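Local coordinates for protein 2-dehydropantoate 2-reductase, putative (Enterococcus faecalis, PDB 2EW2) that probably catalyses the NADPH-dependent reduction of 2-dehydropantoate (ketopantoate) to (R)-pantoate, a step of pantothenate biosynthesis, at residues M21-G26 / V56-P61; Y103-L108 / I151-I156; G196-L201 / T247-T252. One frame throughout, in Å; residues are numbered along the deposited sequence. Where two conformers were deposited one is given.

The three contacts follow one another along the chain. Contacts 1 and 2 belong to the N-terminal nucleotide-binding-type domain, their centres about 21 Å apart. Contact 1 lies toward the periphery, where the end of helix 13-24 meets strand 54-58, the edge of a small four-stranded sheet. Contact 2 lies in the interior, about 10 Å from the chain centre, and joins two strands of the large eight-stranded sheet. Contact 3 packs helix 198-205 against helix 242-252 in the all-helical C-terminal part, about 26 Å from contact 2 and about 42 Å from contact 1, centre to centre. Contacts 1 and 3 fall on opposite sides of the chain's centre, one in each half of the reductase.

Contact 1 (M21-G26 / V56-P61); sequences MLHQGG and VVANLP
His23, in the last turn of helix 13-24, packs against Leu60 and Ala58, and this is the close-packed part of the contact. With CG anti to the backbone N (chi1 173°), the imidazole swings out to the segment 56-61, where Leu60 CD2 comes obliquely to the ring, 3.3 Å from His23 ND1. The two side chains run past each other in opposite directions. Ala58 CB adds a longer contact, 3.9 Å from His23 CD2, and Val29 and Leu31 of strand 28-32 also touch Leu60. Toward solvent the contact is looser. A single water lies 3.2 Å from His23 NE2 and accepts the N-H of Asn59, at 3.1 Å from Asn59 N, so the ring is tied to the other backbone without a direct bond. The extended chain of the exposed Gln24 meets Val56 from the opposite direction, with NE2 3.5 Å from Val56 CG1; Phe51 touches both. The helix closes in a Schellman motif with Gly26 at positive phi, and the chain then turns into strand 28-32. Helix 13-24 is the helix of a Rossmann-type beta-alpha-beta unit, packed here on strand 54-58 of a separate small sheet and on the loop that follows it.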
loop_
_atom_site.group_PDB
_atom_site.type_symbol
_atom_site.label_atom_id
_atom_site.label_comp_id
_atom_site.label_asym_id
_atom_site.label_seq_id
_atom_site.Cartn_x
_atom_site.Cartn_y
_atom_site.Cartn_z
HETATM N N MSE B 21 -3.219 -22.656 39.696
HETATM C CA MSE B 21 -3.695 -21.694 40.674
HETATM C C MSE B 21 -5.211 -21.778 40.869
HETATM O O MSE B 21 -5.694 -21.711 41.994
HETATM C CB MSE B 21 -3.251 -20.284 40.282
HETATM C CG MSE B 21 -1.726 -20.107 40.270
HETATM SE SE MSE B 21 -1.174 -18.257 39.898
HETATM C CE MSE B 21 -1.722 -17.425 41.544
ATOM N N LEU B 22 -5.955 -21.938 39.770
ATOM C CA LEU B 22 -7.405 -22.132 39.855
ATOM C C LEU B 22 -7.771 -23.482 40.486
ATOM O O LEU B 22 -8.806 -23.606 41.144
ATOM C CB LEU B 22 -8.053 -21.977 38.473
ATOM C CG LEU B 22 -8.112 -20.540 37.937
ATOM C CD1 LEU B 22 -8.392 -20.540 36.425
ATOM C CD2 LEU B 22 -9.156 -19.700 38.708
ATOM N N HIS B 23 -6.916 -24.479 40.281
ATOM C CA HIS B 23 -7.069 -25.785 40.903
ATOM C C HIS B 23 -6.850 -25.664 42.415
ATOM O O HIS B 23 -7.607 -26.228 43.208
ATOM C CB HIS B 23 -6.102 -26.800 40.281
ATOM C CG HIS B 23 -6.082 -28.129 40.980
ATOM N ND1 HIS B 23 -7.102 -29.052 40.861
ATOM C CD2 HIS B 23 -5.157 -28.693 41.795
ATOM C CE1 HIS B 23 -6.807 -30.125 41.574
ATOM N NE2 HIS B 23 -5.635 -29.930 42.153
ATOM N N GLN B 24 -5.836 -24.901 42.804
ATOM C CA GLN B 24 -5.538 -24.693 44.217
ATOM C C GLN B 24 -6.659 -23.926 44.889
ATOM O O GLN B 24 -6.938 -24.145 46.060
ATOM C CB GLN B 24 -4.210 -23.972 44.399
ATOM C CG GLN B 24 -2.996 -24.819 44.033
ATOM C CD GLN B 24 -1.694 -24.065 44.218
ATOM O OE1 GLN B 24 -1.613 -22.859 43.952
ATOM N NE2 GLN B 24 -0.656 -24.776 44.672
ATOM N N GLY B 25 -7.313 -23.041 44.141
ATOM C CA GLY B 25 -8.467 -22.312 44.656
ATOM C C GLY B 25 -9.738 -23.139 44.740
ATOM O O GLY B 25 -10.793 -22.612 45.055
ATOM N N GLY B 26 -9.655 -24.426 44.434
ATOM C CA GLY B 26 -10.795 -25.319 44.562
ATOM C C GLY B 26 -11.734 -25.402 43.369
ATOM O O GLY B 26 -12.883 -25.822 43.523
ATOM N N VAL B 56 5.057 -27.961 43.155
ATOM C CA VAL B 56 3.624 -28.161 43.250
ATOM C C VAL B 56 3.241 -29.116 42.122
ATOM O O VAL B 56 3.688 -28.943 40.980
ATOM C CB VAL B 56 2.880 -26.814 43.089
ATOM C CG1 VAL B 56 1.386 -27.020 42.858
ATOM C CG2 VAL B 56 3.114 -25.933 44.311
ATOM N N VAL B 57 2.448 -30.137 42.445
ATOM C CA VAL B 57 1.944 -31.079 41.436
ATOM C C VAL B 57 0.418 -31.006 41.423
ATOM O O VAL B 57 -0.214 -30.968 42.477
ATOM C CB VAL B 57 2.431 -32.533 41.681
ATOM C CG1 VAL B 57 1.923 -33.473 40.604
ATOM C CG2 VAL B 57 3.972 -32.605 41.755
ATOM N N ALA B 58 -0.173 -30.958 40.231
ATOM C CA ALA B 58 -1.627 -30.885 40.100
ATOM C C ALA B 58 -2.063 -31.966 39.138
ATOM O O ALA B 58 -1.667 -31.960 37.976
ATOM C CB ALA B 58 -2.057 -29.510 39.605
ATOM N N ASN B 59 -2.846 -32.917 39.626
ATOM C CA ASN B 59 -3.316 -33.990 38.768
ATOM C C ASN B 59 -4.569 -33.535 38.036
ATOM O O ASN B 59 -5.677 -33.702 38.517
ATOM C CB ASN B 59 -3.556 -35.271 39.562
ATOM C CG ASN B 59 -2.322 -35.720 40.314
ATOM O OD1 ASN B 59 -1.529 -36.524 39.809
ATOM N ND2 ASN B 59 -2.132 -35.184 41.524
ATOM N N LEU B 60 -4.372 -32.917 36.880
ATOM C CA LEU B 60 -5.476 -32.321 36.144
ATOM C C LEU B 60 -5.772 -33.179 34.943
ATOM O O LEU B 60 -4.848 -33.737 34.339
ATOM C CB LEU B 60 -5.145 -30.880 35.714
ATOM C CG LEU B 60 -4.954 -29.860 36.851
ATOM C CD1 LEU B 60 -4.518 -28.482 36.351
ATOM C CD2 LEU B 60 -6.206 -29.737 37.721
ATOM N N PRO B 61 -7.062 -33.297 34.592
ATOM C CA PRO B 61 -7.420 -33.936 33.337
ATOM C C PRO B 61 -6.925 -33.100 32.164
ATOM O O PRO B 61 -6.901 -31.874 32.237
ATOM C CB PRO B 61 -8.953 -34.007 33.375
ATOM C CG PRO B 61 -9.387 -33.120 34.449
ATOM C CD PRO B 61 -8.238 -32.855 35.368
HETATM O O HOH W 1 -3.924 -32.635 42.501
#

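Contact 2 (Y103-L108 / I151-I156); sequences YVLCLL and IELENI
The backbones at Leu105 and Leu153 stand 7.9 Å apart between their CA atoms, on antiparallel strands separated in the sheet by strand 126-131, and no hydrogen bond joins them directly. Direct contact between the two is made by side chains. Leu105 has CG anti to the backbone N (chi1 172°), which brings the end of the side chain toward segment 151-156, where CD1 meets Leu153 CB at 3.8 Å. The two leucines cross at about a right angle, with a methyl of Leu105 against CB of Leu153. Leu107, just past the end of its strand, adds a more distant touch, its CD2 4.4 Å from Ile151 CG2. All four residues are buried. Helix 161-173 packs on the leucine pair: Phe171 lies on Leu105, while Ala164 and Val167 lie on Leu153, and Leu127 of the intervening strand also reaches Leu105. The backbone of Val104 is hydrogen-bonded to Asn125 and to Leu127 of that strand. With only hydrocarbon groups touching, the contact itself depends on shape and on exclusion of water, and the Leu105-Leu153 pair contributes an apolar patch beneath the helix without any polar bond between the segments.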
loop_
_atom_site.group_PDB
_atom_site.type_symbol
_atom_site.label_atom_id
_atom_site.label_comp_id
_atom_site.label_asym_id
_atom_site.label_seq_id
_atom_site.Cartn_x
_atom_site.Cartn_y
_atom_site.Cartn_z
ATOM N N TYR B 103 -19.048 -19.041 29.193
ATOM C CA TYR B 103 -18.349 -17.804 28.880
ATOM C C TYR B 103 -16.928 -18.120 28.450
ATOM O O TYR B 103 -16.380 -19.168 28.805
ATOM C CB TYR B 103 -18.310 -16.883 30.103
ATOM C CG TYR B 103 -19.602 -16.134 30.364
ATOM C CD1 TYR B 103 -20.743 -16.792 30.850
ATOM C CD2 TYR B 103 -19.677 -14.742 30.152
ATOM C CE1 TYR B 103 -21.938 -16.065 31.103
ATOM C CE2 TYR B 103 -20.842 -14.031 30.397
ATOM C CZ TYR B 103 -21.959 -14.690 30.882
ATOM O OH TYR B 103 -23.108 -13.955 31.098
ATOM N N VAL B 104 -16.340 -17.233 27.655
ATOM C CA VAL B 104 -14.918 -17.351 27.310
ATOM C C VAL B 104 -14.190 -16.060 27.722
ATOM O O VAL B 104 -14.709 -14.934 27.544
ATOM C CB VAL B 104 -14.698 -17.685 25.787
ATOM C CG1 VAL B 104 -15.371 -16.635 24.910
ATOM C CG2 VAL B 104 -13.191 -17.779 25.433
ATOM N N LEU B 105 -13.014 -16.234 28.316
ATOM C CA LEU B 105 -12.121 -15.129 28.629
ATOM C C LEU B 105 -10.943 -15.237 27.678
ATOM O O LEU B 105 -10.123 -16.157 27.782
ATOM C CB LEU B 105 -11.620 -15.169 30.085
ATOM C CG LEU B 105 -10.524 -14.140 30.438
ATOM C CD1 LEU B 105 -11.017 -12.681 30.267
ATOM C CD2 LEU B 105 -9.940 -14.366 31.830
ATOM N N CYS B 106 -10.875 -14.305 26.736
ATOM C CA CYS B 106 -9.824 -14.321 25.730
ATOM C C CYS B 106 -8.619 -13.571 26.259
ATOM O O CYS B 106 -8.715 -12.381 26.557
ATOM C CB CYS B 106 -10.314 -13.685 24.434
ATOM S SG CYS B 106 -9.083 -13.764 23.102
ATOM N N LEU B 107 -7.490 -14.278 26.380
ATOM C CA LEU B 107 -6.255 -13.664 26.868
ATOM C C LEU B 107 -5.192 -13.455 25.790
ATOM O O LEU B 107 -4.065 -13.095 26.103
ATOM C CB LEU B 107 -5.666 -14.451 28.041
ATOM C CG LEU B 107 -6.563 -14.537 29.284
ATOM C CD1 LEU B 107 -5.827 -15.272 30.395
ATOM C CD2 LEU B 107 -6.952 -13.157 29.745
ATOM N N LEU B 108 -5.565 -13.646 24.532
ATOM C CA LEU B 108 -4.629 -13.526 23.413
ATOM C C LEU B 108 -4.176 -12.094 23.199
ATOM O O LEU B 108 -4.919 -11.164 23.453
ATOM C CB LEU B 108 -5.281 -14.010 22.121
ATOM C CG LEU B 108 -5.182 -15.489 21.719
ATOM C CD1 LEU B 108 -5.844 -16.446 22.717
ATOM C CD2 LEU B 108 -5.795 -15.654 20.328
ATOM N N ILE B 151 -4.366 -9.814 36.387
ATOM C CA ILE B 151 -5.157 -9.968 35.176
ATOM C C ILE B 151 -6.216 -8.892 35.220
ATOM O O ILE B 151 -6.916 -8.761 36.223
ATOM C CB ILE B 151 -5.819 -11.378 35.087
ATOM C CG1 ILE B 151 -4.761 -12.483 35.128
ATOM C CG2 ILE B 151 -6.683 -11.533 33.791
ATOM C CD1 ILE B 151 -5.324 -13.880 35.024
ATOM N N GLU B 152 -6.312 -8.103 34.153
ATOM C CA GLU B 152 -7.400 -7.157 33.987
ATOM C C GLU B 152 -8.372 -7.775 32.973
ATOM O O GLU B 152 -7.925 -8.386 32.000
ATOM C CB GLU B 152 -6.872 -5.804 33.486
ATOM C CG GLU B 152 -5.878 -5.115 34.443
ATOM C CD GLU B 152 -5.455 -3.725 33.963
ATOM O OE1 GLU B 152 -5.312 -3.520 32.730
ATOM O OE2 GLU B 152 -5.292 -2.823 34.822
ATOM N N LEU B 153 -9.678 -7.670 33.221
ATOM C CA LEU B 153 -10.659 -8.236 32.292
ATOM C C LEU B 153 -11.884 -7.349 32.150
ATOM O O LEU B 153 -12.144 -6.473 32.989
ATOM C CB LEU B 153 -11.042 -9.679 32.666
ATOM C CG LEU B 153 -11.782 -9.924 33.989
ATOM C CD1 LEU B 153 -13.314 -9.797 33.823
ATOM C CD2 LEU B 153 -11.424 -11.296 34.510
ATOM N N GLU B 154 -12.622 -7.568 31.068
ATOM C CA GLU B 154 -13.777 -6.750 30.735
ATOM C C GLU B 154 -14.714 -7.604 29.890
ATOM O O GLU B 154 -14.256 -8.315 29.018
ATOM C CB GLU B 154 -13.329 -5.509 29.929
ATOM C CG GLU B 154 -14.461 -4.550 29.662
ATOM C CD GLU B 154 -14.083 -3.280 28.908
ATOM O OE1 GLU B 154 -12.930 -3.111 28.430
ATOM O OE2 GLU B 154 -14.991 -2.424 28.799
ATOM N N ASN B 155 -16.013 -7.556 30.178
ATOM C CA ASN B 155 -17.042 -8.118 29.285
ATOM C C ASN B 155 -17.159 -7.249 28.047
ATOM O O ASN B 155 -17.121 -6.021 28.143
ATOM C CB ASN B 155 -18.418 -8.171 29.966
ATOM C CG ASN B 155 -18.810 -6.844 30.593
ATOM O OD1 ASN B 155 -19.832 -6.246 30.245
ATOM N ND2 ASN B 155 -17.987 -6.370 31.518
ATOM N N ILE B 156 -17.309 -7.885 26.893
ATOM C CA ILE B 156 -17.481 -7.150 25.654
ATOM C C ILE B 156 -18.912 -6.658 25.493
ATOM O O ILE B 156 -19.131 -5.559 24.988
ATOM C CB ILE B 156 -17.066 -8.008 24.435
ATOM C CG1 ILE B 156 -15.563 -8.314 24.530
ATOM C CG2 ILE B 156 -17.464 -7.298 23.110
ATOM C CD1 ILE B 156 -15.011 -9.123 23.362
#

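Contact 3 (G196-L201 / T247-T252); sequences GTLNGL and THIVQT
Rotation about the first side-chain bonds of Thr197 and Ile249 sets their ends facing each other. In Thr197, OG1 lies between the backbone N and the carbonyl carbon (chi1 58°), while in Ile249 CG1 is anti to the carbonyl carbon (chi1 -72°), and the chain runs on to CD1. The two meet tip to tip, with Thr197 OG1 3.6 Å from Ile249 CD1. That hydroxyl has a polar partner elsewhere, the carbonyl O of Val194 in the preceding helix; the methyl therefore faces an oxygen that is already hydrogen-bonded. Although Thr197 stands at the N-cap position of helix 198-205, its side chain makes no capping bond. Its carbonyl O accepts the N-H of Leu201, at 3.1 Å from Leu201 N.

Both helices belong to the helical C-terminal part of the ketopantoate reductase family, related to that of 6-phosphogluconate dehydrogenase. Helix 218-235 packs on both residues, with Leu225 on Thr197 and with Val222 and Ile226 on Ile249.

Next to Thr197, Leu198 slides past Thr252, three residues beyond Ile249, in the opposite direction, bringing Leu198 CD1 within 3.3 Å of Thr252 OG1. The same methyl group lies 4.4 Å from Ile249 CG2. Thr252 OG1 donates to the carbonyl O three residues back, 2.7 Å from Ile249 O; the hydroxyl lies in the carbonyl plane, on a lone pair, at a C=O...O angle of 139°. This short bond fixes the rotation of the hydroxyl, whose oxygen faces the leucine. Ile209 touches both Leu198 and Thr252, and Leu201 packs on Leu305 of the second subunit.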
loop_
_atom_site.group_PDB
_atom_site.type_symbol
_atom_site.label_atom_id
_atom_site.label_comp_id
_atom_site.label_asym_id
_atom_site.label_seq_id
_atom_site.Cartn_x
_atom_site.Cartn_y
_atom_site.Cartn_z
ATOM N N GLY B 196 -0.236 -1.265 14.033
ATOM C CA GLY B 196 -0.821 -1.319 12.689
ATOM C C GLY B 196 -0.207 -0.273 11.779
ATOM O O GLY B 196 -0.645 -0.098 10.624
ATOM N N THR B 197 0.811 0.419 12.302
ATOM C CA THR B 197 1.521 1.462 11.543
ATOM C C THR B 197 2.982 1.071 11.239
ATOM O O THR B 197 3.267 0.550 10.167
ATOM C CB THR B 197 1.421 2.820 12.230
ATOM O OG1 THR B 197 1.954 2.727 13.559
ATOM C CG2 THR B 197 -0.035 3.277 12.301
ATOM N N LEU B 198 3.886 1.262 12.202
ATOM C CA LEU B 198 5.334 1.078 11.980
ATOM C C LEU B 198 5.729 -0.329 11.545
ATOM O O LEU B 198 6.615 -0.503 10.699
ATOM C CB LEU B 198 6.113 1.453 13.257
ATOM C CG LEU B 198 6.047 2.927 13.673
ATOM C CD1 LEU B 198 6.602 3.111 15.095
ATOM C CD2 LEU B 198 6.819 3.769 12.682
ATOM N N ASN B 199 5.063 -1.324 12.124
ATOM C CA ASN B 199 5.298 -2.726 11.786
ATOM C C ASN B 199 5.257 -3.000 10.288
ATOM O O ASN B 199 6.259 -3.414 9.703
ATOM C CB ASN B 199 4.271 -3.625 12.480
ATOM C CG ASN B 199 4.740 -4.130 13.853
ATOM O OD1 ASN B 199 5.924 -4.126 14.163
ATOM N ND2 ASN B 199 3.792 -4.590 14.666
ATOM N N GLY B 200 4.103 -2.786 9.661
ATOM C CA GLY B 200 3.989 -3.118 8.253
ATOM C C GLY B 200 4.800 -2.136 7.418
ATOM O O GLY B 200 5.437 -2.528 6.455
ATOM N N LEU B 201 4.789 -0.869 7.810
ATOM C CA LEU B 201 5.458 0.191 7.049
ATOM C C LEU B 201 6.987 0.032 6.997
ATOM O O LEU B 201 7.581 0.109 5.917
ATOM C CB LEU B 201 5.046 1.584 7.557
ATOM C CG LEU B 201 3.583 1.986 7.279
ATOM C CD1 LEU B 201 3.137 3.218 8.104
ATOM C CD2 LEU B 201 3.315 2.225 5.801
ATOM N N THR B 247 0.774 11.040 18.849
ATOM C CA THR B 247 1.795 11.565 19.747
ATOM C C THR B 247 2.676 10.450 20.289
ATOM O O THR B 247 3.901 10.585 20.340
ATOM C CB THR B 247 1.156 12.368 20.889
ATOM O OG1 THR B 247 0.673 13.607 20.357
ATOM C CG2 THR B 247 2.187 12.685 22.000
ATOM N N HIS B 248 2.056 9.339 20.665
ATOM C CA HIS B 248 2.806 8.173 21.095
ATOM C C HIS B 248 3.740 7.661 19.991
ATOM O O HIS B 248 4.917 7.344 20.237
ATOM C CB HIS B 248 1.839 7.061 21.506
ATOM C CG HIS B 248 2.524 5.785 21.867
ATOM N ND1 HIS B 248 2.901 5.487 23.159
ATOM C CD2 HIS B 248 2.935 4.746 21.101
ATOM C CE1 HIS B 248 3.503 4.310 23.176
ATOM N NE2 HIS B 248 3.533 3.838 21.940
ATOM N N ILE B 249 3.210 7.561 18.774
ATOM C CA ILE B 249 4.003 7.080 17.648
ATOM C C ILE B 249 5.184 8.027 17.366
ATOM O O ILE B 249 6.318 7.591 17.182
ATOM C CB ILE B 249 3.101 6.789 16.389
ATOM C CG1 ILE B 249 2.266 5.515 16.649
ATOM C CG2 ILE B 249 3.965 6.597 15.136
ATOM C CD1 ILE B 249 0.963 5.358 15.830
ATOM N N VAL B 250 4.941 9.325 17.383
ATOM C CA VAL B 250 6.034 10.264 17.183
ATOM C C VAL B 250 7.156 10.068 18.233
ATOM O O VAL B 250 8.337 10.083 17.884
ATOM C CB VAL B 250 5.506 11.709 17.085
ATOM C CG1 VAL B 250 6.657 12.735 17.058
ATOM C CG2 VAL B 250 4.645 11.839 15.823
ATOM N N GLN B 251 6.776 9.854 19.491
ATOM C CA GLN B 251 7.740 9.635 20.577
ATOM C C GLN B 251 8.638 8.398 20.374
ATOM O O GLN B 251 9.752 8.350 20.893
ATOM C CB GLN B 251 7.023 9.593 21.936
ATOM C CG GLN B 251 6.442 10.940 22.375
ATOM C CD GLN B 251 5.516 10.848 23.587
ATOM O OE1 GLN B 251 5.048 9.767 23.963
ATOM N NE2 GLN B 251 5.235 11.997 24.193
ATOM N N THR B 252 8.164 7.413 19.611
ATOM C CA THR B 252 8.965 6.238 19.269
ATOM C C THR B 252 10.088 6.571 18.287
ATOM O O THR B 252 11.071 5.844 18.224
ATOM C CB THR B 252 8.108 5.036 18.734
ATOM O OG1 THR B 252 7.662 5.293 17.396
ATOM C CG2 THR B 252 6.895 4.783 19.633
#